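Local coordinates for protein SAM-dependent O-methyltransferase (Thermotoga maritima, PDB 1O54) that probably transfers a methyl group from S-adenosyl-L-methionine to N1 of adenosine 58 in tRNA, working as a homotetramer, at residues 99-104 / 261-266. Sequence-based numbering, arbitrary orientation.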
loop_
_atom_site.group_PDB
_atom_site.type_symbol
_atom_site.label_atom_id
_atom_site.label_comp_id
_atom_site.label_asym_id
_atom_site.label_seq_id
_atom_site.Cartn_x
_atom_site.Cartn_y
_atom_site.Cartn_z
ATOM N N LYS A 99 11.485 -1.709 -10.521
ATOM C CA LYS A 99 10.206 -2.274 -10.066
ATOM C C LYS A 99 9.136 -2.123 -11.156
ATOM O O LYS A 99 8.251 -2.963 -11.306
ATOM C CB LYS A 99 9.712 -1.601 -8.769
ATOM C CG LYS A 99 9.205 -0.147 -8.898
ATOM C CD LYS A 99 8.449 0.271 -7.638
ATOM C CE LYS A 99 7.649 1.494 -7.804
ATOM N NZ LYS A 99 6.373 1.332 -8.479
ATOM N N ASP A 100 9.239 -1.062 -11.942
ATOM C CA ASP A 100 8.280 -0.863 -13.007
ATOM C C ASP A 100 8.766 -1.536 -14.305
ATOM O O ASP A 100 7.987 -2.162 -14.973
ATOM C CB ASP A 100 8.030 0.626 -13.257
ATOM C CG ASP A 100 7.344 1.331 -12.083
ATOM O OD1 ASP A 100 6.547 0.701 -11.306
ATOM O OD2 ASP A 100 7.519 2.563 -11.908
ATOM N N SER A 101 10.009 -1.291 -14.715
ATOM C CA SER A 101 10.482 -1.796 -16.001
ATOM C C SER A 101 10.347 -3.321 -16.160
ATOM O O SER A 101 9.935 -3.789 -17.209
ATOM C CB SER A 101 11.918 -1.317 -16.292
ATOM O OG SER A 101 12.792 -1.765 -15.313
ATOM N N SER A 102 10.659 -4.086 -15.113
ATOM C CA SER A 102 10.543 -5.535 -15.162
ATOM C C SER A 102 9.092 -5.975 -15.442
ATOM O O SER A 102 8.808 -6.835 -16.301
ATOM C CB SER A 102 11.080 -6.120 -13.832
ATOM O OG SER A 102 10.443 -5.575 -12.666
ATOM N N PHE A 103 8.178 -5.361 -14.706
ATOM C CA PHE A 103 6.766 -5.633 -14.847
ATOM C C PHE A 103 6.268 -5.245 -16.246
ATOM O O PHE A 103 5.539 -6.018 -16.908
ATOM C CB PHE A 103 6.017 -4.891 -13.754
ATOM C CG PHE A 103 4.516 -5.042 -13.835
ATOM C CD1 PHE A 103 3.890 -6.239 -13.504
ATOM C CD2 PHE A 103 3.732 -3.960 -14.193
ATOM C CE1 PHE A 103 2.495 -6.354 -13.566
ATOM C CE2 PHE A 103 2.374 -4.059 -14.224
ATOM C CZ PHE A 103 1.748 -5.253 -13.909
ATOM N N ILE A 104 6.659 -4.058 -16.690
ATOM C CA ILE A 104 6.220 -3.586 -18.001
ATOM C C ILE A 104 6.706 -4.519 -19.098
ATOM O O ILE A 104 5.941 -4.883 -19.984
ATOM C CB ILE A 104 6.728 -2.181 -18.241
ATOM C CG1 ILE A 104 5.988 -1.197 -17.317
ATOM C CG2 ILE A 104 6.591 -1.827 -19.696
ATOM C CD1 ILE A 104 6.654 0.113 -17.239
ATOM N N THR A 261 6.412 6.101 -8.356
ATOM C CA THR A 261 7.262 6.294 -9.524
ATOM C C THR A 261 6.392 6.742 -10.713
ATOM O O THR A 261 6.533 7.888 -11.207
ATOM C CB THR A 261 8.001 5.004 -9.885
ATOM O OG1 THR A 261 7.103 3.883 -9.889
ATOM C CG2 THR A 261 9.030 4.684 -8.836
ATOM N N ALA A 262 5.448 5.881 -11.100
ATOM C CA ALA A 262 4.659 6.105 -12.306
ATOM C C ALA A 262 3.375 5.265 -12.354
ATOM O O ALA A 262 3.344 4.140 -11.873
ATOM C CB ALA A 262 5.523 5.785 -13.549
ATOM N N TYR A 263 2.332 5.820 -12.970
ATOM C CA TYR A 263 1.143 5.070 -13.364
ATOM C C TYR A 263 1.506 4.388 -14.673
ATOM O O TYR A 263 2.072 5.022 -15.546
ATOM C CB TYR A 263 -0.050 5.986 -13.560
ATOM C CG TYR A 263 -0.418 6.703 -12.271
ATOM C CD1 TYR A 263 -0.006 7.992 -12.019
ATOM C CD2 TYR A 263 -1.117 6.029 -11.270
ATOM C CE1 TYR A 263 -0.338 8.628 -10.830
ATOM C CE2 TYR A 263 -1.438 6.661 -10.060
ATOM C CZ TYR A 263 -1.055 7.952 -9.863
ATOM O OH TYR A 263 -1.362 8.633 -8.691
ATOM N N MET A 264 1.227 3.097 -14.770
ATOM C CA MET A 264 1.509 2.329 -15.965
ATOM C C MET A 264 0.221 2.016 -16.702
ATOM O O MET A 264 -0.715 1.472 -16.095
ATOM C CB MET A 264 2.172 1.028 -15.574
ATOM C CG MET A 264 3.471 1.250 -14.843
ATOM S SD MET A 264 4.230 -0.238 -14.146
ATOM C CE MET A 264 3.211 -0.505 -12.646
ATOM N N ILE A 265 0.183 2.305 -17.995
ATOM C CA ILE A 265 -1.010 2.084 -18.796
ATOM C C ILE A 265 -0.694 1.119 -19.902
ATOM O O ILE A 265 0.312 1.297 -20.581
ATOM C CB ILE A 265 -1.508 3.410 -19.404
ATOM C CG1 ILE A 265 -1.744 4.494 -18.315
ATOM C CG2 ILE A 265 -2.778 3.183 -20.196
ATOM C CD1 ILE A 265 -1.959 5.876 -18.875
ATOM N N PHE A 266 -1.556 0.116 -20.085
ATOM C CA PHE A 266 -1.357 -0.913 -21.103
ATOM C C PHE A 266 -2.575 -1.000 -21.993
ATOM O O PHE A 266 -3.688 -0.736 -21.553
ATOM C CB PHE A 266 -1.191 -2.252 -20.376
ATOM C CG PHE A 266 -0.021 -2.285 -19.418
ATOM C CD1 PHE A 266 -0.202 -1.925 -18.097
ATOM C CD2 PHE A 266 1.228 -2.638 -19.829
ATOM C CE1 PHE A 266 0.885 -1.922 -17.188
ATOM C CE2 PHE A 266 2.308 -2.657 -18.929
ATOM C CZ PHE A 266 2.116 -2.278 -17.618
HETATM O O HOH W 1 4.419 4.009 -8.175
HETATM O O HOH W 2 4.084 2.083 -10.315
#
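The sulfur of M264 sits at the edge of the F103 ring, near its plane, with SD 3.8 Å from CD2 of F103, a Met-aromatic contact. The F103 and F266 rings meet obliquely, planes at 88°, and CE2 of F103 comes 3.8 Å from CZ of F266. With CG anti to the backbone N (chi1 177°), the F103 ring is carried toward the strand, where it meets both side chains. F241 of the second subunit also meets the F103 ring. I104 packs its CG1 against both M264 SD and F266 CZ. Beyond M264 the contact turns polar. T261 OG1 donates to D100 OD2, though their 2.4 Å separation is doubtfully short; it also accepts from K99 NZ at 3.0 Å. NZ also forms a salt bridge with D100 OD1, on the syn side but 31° out of the carboxylate plane, and bonds S239 OG. One water links D100 OD1 to A262 O. A methionine in place of K99 would probably leave the buried D100 carboxylate without its countercharge and S239 without this partner. The contact joins helix 98-107 to strand 263-269, which runs antiparallel to strand 207-213, as the reversed last strand does in the Rossmann-like sheet of class I methyltransferases.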